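Local coordinates for protein collagen adhesin (PDB 2F68) that binds collagen as a surface adhesin of Staphylococcus aureus, probably by wrapping its two beta-rich domains around the collagen triple helix, at residues E265-A276 and G288-N297. Residues are numbered along the deposited sequence; the frame is centred on the assembly and turned at random.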
ATOM      1  N   GLU A 265      13.688   4.039  -4.952  1.00 38.77           N
ATOM      2  CA  GLU A 265      12.784   3.039  -5.529  1.00 41.70           C
ATOM      3  C   GLU A 265      13.168   1.602  -5.179  1.00 40.62           C
ATOM      4  O   GLU A 265      12.297   0.750  -4.993  1.00 41.46           O
ATOM      5  CB  GLU A 265      12.706   3.198  -7.052  1.00 42.05           C
ATOM      6  CG  GLU A 265      11.974   4.451  -7.523  1.00 45.71           C
ATOM      7  CD  GLU A 265      11.893   4.557  -9.039  1.00 46.91           C
ATOM      8  OE1 GLU A 265      12.914   4.310  -9.718  1.00 52.48           O
ATOM      9  OE2 GLU A 265      10.806   4.897  -9.551  1.00 50.98           O
ATOM     10  N   GLN A 266      14.472   1.344  -5.090  1.00 39.88           N
ATOM     11  CA  GLN A 266      14.992  -0.000  -4.831  1.00 39.52           C
ATOM     12  C   GLN A 266      15.010  -0.387  -3.349  1.00 37.92           C
ATOM     13  O   GLN A 266      15.319  -1.533  -3.009  1.00 37.01           O
ATOM     14  CB  GLN A 266      16.391  -0.161  -5.442  1.00 40.83           C
ATOM     15  CG  GLN A 266      16.400  -0.655  -6.889  1.00 42.54           C
ATOM     16  CD  GLN A 266      15.816   0.345  -7.875  1.00 46.63           C
ATOM     17  OE1 GLN A 266      16.137   1.534  -7.841  1.00 51.59           O
ATOM     18  NE2 GLN A 266      14.958  -0.139  -8.767  1.00 47.40           N
ATOM     19  N   GLN A 267      14.677   0.565  -2.478  1.00 35.78           N
ATOM     20  CA  GLN A 267      14.639   0.323  -1.036  1.00 34.35           C
ATOM     21  C   GLN A 267      13.488  -0.611  -0.666  1.00 33.17           C
ATOM     22  O   GLN A 267      12.346  -0.397  -1.079  1.00 34.00           O
ATOM     23  CB  GLN A 267      14.534   1.646  -0.269  1.00 33.62           C
ATOM     24  CG  GLN A 267      14.788   1.526   1.229  1.00 34.31           C
ATOM     25  CD  GLN A 267      15.035   2.868   1.896  1.00 33.13           C
ATOM     26  OE1 GLN A 267      15.927   3.617   1.499  1.00 33.81           O
ATOM     27  NE2 GLN A 267      14.251   3.170   2.923  1.00 28.72           N
ATOM     28  N   LYS A 268      13.805  -1.645   0.111  1.00 32.10           N
ATOM     29  CA  LYS A 268      12.840  -2.684   0.473  1.00 33.42           C
ATOM     30  C   LYS A 268      11.933  -2.285   1.635  1.00 31.86           C
ATOM     31  O   LYS A 268      10.751  -2.632   1.650  1.00 29.46           O
ATOM     32  CB  LYS A 268      13.561  -3.996   0.805  1.00 33.76           C
ATOM     33  CG  LYS A 268      14.219  -4.675  -0.388  1.00 36.33           C
ATOM     34  CD  LYS A 268      14.921  -5.957   0.028  1.00 37.35           C
ATOM     35  CE  LYS A 268      15.586  -6.634  -1.158  1.00 42.13           C
ATOM     36  NZ  LYS A 268      16.279  -7.892  -0.764  1.00 45.89           N
ATOM     37  N   GLU A 269      12.491  -1.562   2.604  1.00 30.80           N
ATOM     38  CA  GLU A 269      11.753  -1.174   3.805  1.00 31.67           C
ATOM     39  C   GLU A 269      11.770   0.333   4.042  1.00 29.18           C
ATOM     40  O   GLU A 269      12.815   0.978   3.933  1.00 28.46           O
ATOM     41  CB  GLU A 269      12.311  -1.898   5.036  1.00 31.83           C
ATOM     42  CG  GLU A 269      11.975  -3.384   5.103  1.00 36.21           C
ATOM     43  CD  GLU A 269      12.499  -4.063   6.362  1.00 34.78           C
ATOM     44  OE1 GLU A 269      13.010  -3.364   7.264  1.00 40.28           O
ATOM     45  OE2 GLU A 269      12.396  -5.304   6.448  1.00 43.79           O
ATOM     46  N   PHE A 270      10.600   0.881   4.364  1.00 26.12           N
ATOM     47  CA  PHE A 270      10.471   2.292   4.722  1.00 24.89           C
ATOM     48  C   PHE A 270      10.082   2.415   6.191  1.00 23.86           C
ATOM     49  O   PHE A 270       8.994   1.997   6.597  1.00 22.80           O
ATOM     50  CB  PHE A 270       9.458   2.997   3.815  1.00 24.58           C
ATOM     51  CG  PHE A 270       9.838   2.985   2.360  1.00 24.97           C
ATOM     52  CD1 PHE A 270      10.744   3.914   1.854  1.00 25.04           C
ATOM     53  CD2 PHE A 270       9.296   2.039   1.495  1.00 25.44           C
ATOM     54  CE1 PHE A 270      11.102   3.902   0.510  1.00 26.76           C
ATOM     55  CE2 PHE A 270       9.648   2.021   0.148  1.00 28.96           C
ATOM     56  CZ  PHE A 270      10.553   2.953  -0.344  1.00 27.31           C
ATOM     57  N   VAL A 271      10.988   2.985   6.981  1.00 22.60           N
ATOM     58  CA  VAL A 271      10.847   3.025   8.436  1.00 21.56           C
ATOM     59  C   VAL A 271      10.485   4.424   8.932  1.00 21.04           C
ATOM     60  O   VAL A 271      10.971   5.429   8.408  1.00 21.18           O
ATOM     61  CB  VAL A 271      12.144   2.542   9.149  1.00 21.44           C
ATOM     62  CG1 VAL A 271      11.875   2.226  10.617  1.00 21.83           C
ATOM     63  CG2 VAL A 271      12.729   1.318   8.451  1.00 23.57           C
ATOM     64  N   ASN A 272       9.619   4.471   9.940  1.00 20.90           N
ATOM     65  CA  ASN A 272       9.291   5.703  10.645  1.00 20.01           C
ATOM     66  C   ASN A 272       9.370   5.463  12.151  1.00 20.24           C
ATOM     67  O   ASN A 272       8.819   4.485  12.661  1.00 20.13           O
ATOM     68  CB  ASN A 272       7.902   6.205  10.233  1.00 20.53           C
ATOM     69  CG  ASN A 272       7.549   7.556  10.843  1.00 20.93           C
ATOM     70  OD1 ASN A 272       6.388   7.816  11.154  1.00 27.60           O
ATOM     71  ND2 ASN A 272       8.544   8.420  11.007  1.00 19.56           N
ATOM     72  N   ASN A 273      10.077   6.348  12.850  1.00 19.14           N
ATOM     73  CA  ASN A 273      10.303   6.205  14.288  1.00 19.63           C
ATOM     74  C   ASN A 273       9.687   7.345  15.093  1.00 19.03           C
ATOM     75  O   ASN A 273       9.658   8.487  14.635  1.00 18.06           O
ATOM     76  CB  ASN A 273      11.802   6.102  14.587  1.00 19.59           C
ATOM     77  CG  ASN A 273      12.457   4.897  13.923  1.00 22.93           C
ATOM     78  OD1 ASN A 273      11.834   3.847  13.751  1.00 24.18           O
ATOM     79  ND2 ASN A 273      13.724   5.044  13.556  1.00 24.35           N
ATOM     80  N   SER A 274       9.195   7.026  16.290  1.00 18.69           N
ATOM     81  CA  SER A 274       8.583   8.025  17.169  1.00 18.34           C
ATOM     82  C   SER A 274       8.738   7.691  18.653  1.00 17.91           C
ATOM     83  O   SER A 274       8.711   6.521  19.045  1.00 18.21           O
ATOM     84  CB  SER A 274       7.103   8.218  16.825  1.00 17.80           C
ATOM     85  OG  SER A 274       6.363   7.032  17.049  1.00 18.55           O
ATOM     86  N   GLN A 275       8.897   8.734  19.465  1.00 20.30           N
ATOM     87  CA  GLN A 275       8.986   8.603  20.920  1.00 18.85           C
ATOM     88  C   GLN A 275       7.844   9.375  21.579  1.00 20.74           C
ATOM     89  O   GLN A 275       7.470  10.453  21.112  1.00 20.67           O
ATOM     90  CB  GLN A 275      10.336   9.113  21.436  1.00 19.88           C
ATOM     91  CG  GLN A 275      11.555   8.337  20.931  1.00 18.59           C
ATOM     92  CD  GLN A 275      12.039   8.805  19.565  1.00 21.39           C
ATOM     93  OE1 GLN A 275      12.128  10.004  19.298  1.00 21.43           O
ATOM     94  NE2 GLN A 275      12.362   7.853  18.697  1.00 21.16           N
ATOM     95  N   ALA A 276       7.302   8.825  22.663  1.00 19.30           N
ATOM     96  CA  ALA A 276       6.114   9.395  23.302  1.00 19.78           C
ATOM     97  C   ALA A 276       6.308   9.738  24.778  1.00 19.70           C
ATOM     98  O   ALA A 276       6.883   8.958  25.541  1.00 19.70           O
ATOM     99  CB  ALA A 276       4.924   8.460  23.127  1.00 19.42           C
ATOM    100  N   GLY A 288       9.390   8.695  26.946  1.00 25.03           N
ATOM    101  CA  GLY A 288      10.204   8.422  25.763  1.00 24.44           C
ATOM    102  C   GLY A 288      10.216   6.973  25.318  1.00 26.08           C
ATOM    103  O   GLY A 288      11.269   6.439  24.960  1.00 26.57           O
ATOM    104  N   LYS A 289       9.047   6.335  25.338  1.00 25.42           N
ATOM    105  CA  LYS A 289       8.907   4.961  24.865  1.00 25.68           C
ATOM    106  C   LYS A 289       8.810   4.943  23.342  1.00 24.81           C
ATOM    107  O   LYS A 289       8.149   5.795  22.743  1.00 24.57           O
ATOM    108  CB  LYS A 289       7.679   4.293  25.490  1.00 25.55           C
ATOM    109  CG  LYS A 289       7.638   2.778  25.347  1.00 28.65           C
ATOM    110  CD  LYS A 289       6.393   2.192  26.000  1.00 27.60           C
ATOM    111  CE  LYS A 289       6.308   0.685  25.798  1.00 28.60           C
ATOM    112  NZ  LYS A 289       6.026   0.311  24.381  1.00 37.96           N
ATOM    113  N   SER A 290       9.475   3.969  22.724  1.00 25.28           N
ATOM    114  CA  SER A 290       9.519   3.856  21.269  1.00 24.00           C
ATOM    115  C   SER A 290       8.258   3.220  20.696  1.00 24.06           C
ATOM    116  O   SER A 290       7.787   2.191  21.186  1.00 23.22           O
ATOM    117  CB  SER A 290      10.751   3.060  20.831  1.00 24.57           C
ATOM    118  OG  SER A 290      11.944   3.728  21.196  1.00 28.90           O
ATOM    119  N   PHE A 291       7.718   3.851  19.655  1.00 23.44           N
ATOM    120  CA  PHE A 291       6.573   3.323  18.919  1.00 21.92           C
ATOM    121  C   PHE A 291       6.849   3.424  17.420  1.00 21.57           C
ATOM    122  O   PHE A 291       6.441   4.383  16.763  1.00 21.53           O
ATOM    123  CB  PHE A 291       5.288   4.071  19.296  1.00 22.28           C
ATOM    124  CG  PHE A 291       4.877   3.891  20.732  1.00 22.06           C
ATOM    125  CD1 PHE A 291       5.232   4.833  21.694  1.00 22.00           C
ATOM    126  CD2 PHE A 291       4.135   2.781  21.124  1.00 23.81           C
ATOM    127  CE1 PHE A 291       4.853   4.672  23.025  1.00 25.93           C
ATOM    128  CE2 PHE A 291       3.753   2.610  22.453  1.00 24.65           C
ATOM    129  CZ  PHE A 291       4.113   3.557  23.404  1.00 24.88           C
ATOM    130  N   ASN A 292       7.553   2.424  16.894  1.00 21.11           N
ATOM    131  CA  ASN A 292       8.034   2.445  15.512  1.00 21.87           C
ATOM    132  C   ASN A 292       7.201   1.568  14.578  1.00 23.28           C
ATOM    133  O   ASN A 292       6.548   0.620  15.022  1.00 22.83           O
ATOM    134  CB  ASN A 292       9.507   2.015  15.450  1.00 21.24           C
ATOM    135  CG  ASN A 292      10.356   2.632  16.557  1.00 22.55           C
ATOM    136  OD1 ASN A 292      11.148   1.940  17.198  1.00 25.76           O
ATOM    137  ND2 ASN A 292      10.195   3.932  16.785  1.00 18.79           N
ATOM    138  N   HIS A 293       7.233   1.892  13.287  1.00 23.20           N
ATOM    139  CA  HIS A 293       6.541   1.103  12.268  1.00 23.90           C
ATOM    140  C   HIS A 293       7.333   1.042  10.964  1.00 24.09           C
ATOM    141  O   HIS A 293       7.976   2.019  10.569  1.00 23.50           O
ATOM    142  CB  HIS A 293       5.139   1.658  12.009  1.00 23.33           C
ATOM    143  CG  HIS A 293       4.230   0.695  11.310  1.00 24.70           C
ATOM    144  ND1 HIS A 293       4.045   0.703   9.944  1.00 25.93           N
ATOM    145  CD2 HIS A 293       3.462  -0.312  11.789  1.00 22.78           C
ATOM    146  CE1 HIS A 293       3.199  -0.257   9.613  1.00 24.83           C
ATOM    147  NE2 HIS A 293       2.829  -0.886  10.714  1.00 26.94           N
ATOM    148  N   THR A 294       7.273  -0.112  10.303  1.00 23.57           N
ATOM    149  CA  THR A 294       7.996  -0.341   9.055  1.00 24.23           C
ATOM    150  C   THR A 294       7.041  -0.809   7.955  1.00 24.13           C
ATOM    151  O   THR A 294       6.279  -1.761   8.146  1.00 22.89           O
ATOM    152  CB  THR A 294       9.132  -1.376   9.243  1.00 24.62           C
ATOM    153  OG1 THR A 294       9.893  -1.052  10.413  1.00 24.87           O
ATOM    154  CG2 THR A 294      10.057  -1.397   8.033  1.00 25.01           C
ATOM    155  N   VAL A 295       7.089  -0.130   6.811  1.00 23.76           N
ATOM    156  CA  VAL A 295       6.262  -0.479   5.656  1.00 24.14           C
ATOM    157  C   VAL A 295       7.133  -1.071   4.548  1.00 24.48           C
ATOM    158  O   VAL A 295       8.092  -0.442   4.095  1.00 24.21           O
ATOM    159  CB  VAL A 295       5.462   0.742   5.125  1.00 24.00           C
ATOM    160  CG1 VAL A 295       4.625   0.360   3.907  1.00 23.75           C
ATOM    161  CG2 VAL A 295       4.572   1.313   6.216  1.00 21.53           C
ATOM    162  N   HIS A 296       6.790  -2.286   4.126  1.00 24.77           N
ATOM    163  CA  HIS A 296       7.527  -2.986   3.078  1.00 27.13           C
ATOM    164  C   HIS A 296       7.133  -2.497   1.688  1.00 26.89           C
ATOM    165  O   HIS A 296       5.953  -2.262   1.413  1.00 26.87           O
ATOM    166  CB  HIS A 296       7.309  -4.498   3.185  1.00 27.92           C
ATOM    167  CG  HIS A 296       7.794  -5.090   4.472  1.00 30.14           C
ATOM    168  ND1 HIS A 296       6.968  -5.295   5.554  1.00 36.67           N
ATOM    169  CD2 HIS A 296       9.022  -5.517   4.849  1.00 34.52           C
ATOM    170  CE1 HIS A 296       7.665  -5.825   6.544  1.00 33.88           C
ATOM    171  NE2 HIS A 296       8.914  -5.970   6.142  1.00 35.40           N
ATOM    172  N   ASN A 297       8.131  -2.345   0.821  1.00 26.72           N
ATOM    173  CA  ASN A 297       7.916  -1.910  -0.556  1.00 27.53           C
ATOM    174  C   ASN A 297       7.343  -3.031  -1.419  1.00 27.85           C
ATOM    175  O   ASN A 297       7.594  -4.211  -1.164  1.00 27.14           O
ATOM    176  CB  ASN A 297       9.225  -1.390  -1.160  1.00 27.56           C
ATOM    177  CG  ASN A 297       9.005  -0.486  -2.366  1.00 30.46           C
ATOM    178  OD1 ASN A 297       7.875  -0.115  -2.692  1.00 32.04           O
ATOM    179  ND2 ASN A 297      10.096  -0.123  -3.033  1.00 31.10           N
TER
HETATM  180  O   HOH W   1      12.581   4.509  18.202  1.00 21.43           O
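With its CG anti to the backbone N (chi1 -160°), Asn297 reaches across to the chain before strand 269-276, while Ser274 holds OG between its own N and carbonyl carbon (chi1 64°), from where it meets Phe291 O. The Asn297 amide gives ND2 to Gln267 O at 3.0 Å, the acceptor tilted somewhat from the amide plane, and its backbone N bonds Lys268 O. Asparagine suits this buried end because its short amide can donate to a loop carbonyl while its CG lies 3.6 Å from Phe270 CE2, at the edge of that ring and in its plane. From there the strands run antiparallel, with hydrogen-bonded pairs at Phe270-Val295 and Asn272-His293. On the face of Val271, Thr294 stands alongside it, methyl CG2 3.8 Å from Val271 CG2; the same methyl touches the extended chain of Glu269, which lies side by side with His296, OE2 3.6 Å from His296 NE2. Around Phe291, where the second strand is interrupted, Phe291 N still bonds Ser274 O, and the Ser274 hydroxyl donates to Phe291 O at 2.7 Å and is also hydrogen-bonded to the Tyr153 hydroxyl. The small Ala276 side chain packs against the Phe291 ring, its CB 3.8 Å from Phe291 CE1. Gly288 and Lys289 both face Ala276 in a G1 beta bulge, Gly288 N bonding Ala276 O and Ala276 N bonding Lys289 O; glycine readily adopts the positive phi (72°) needed there. Side-chain donors thus supplement the backbone bonds where regular strand pairing ends or is interrupted.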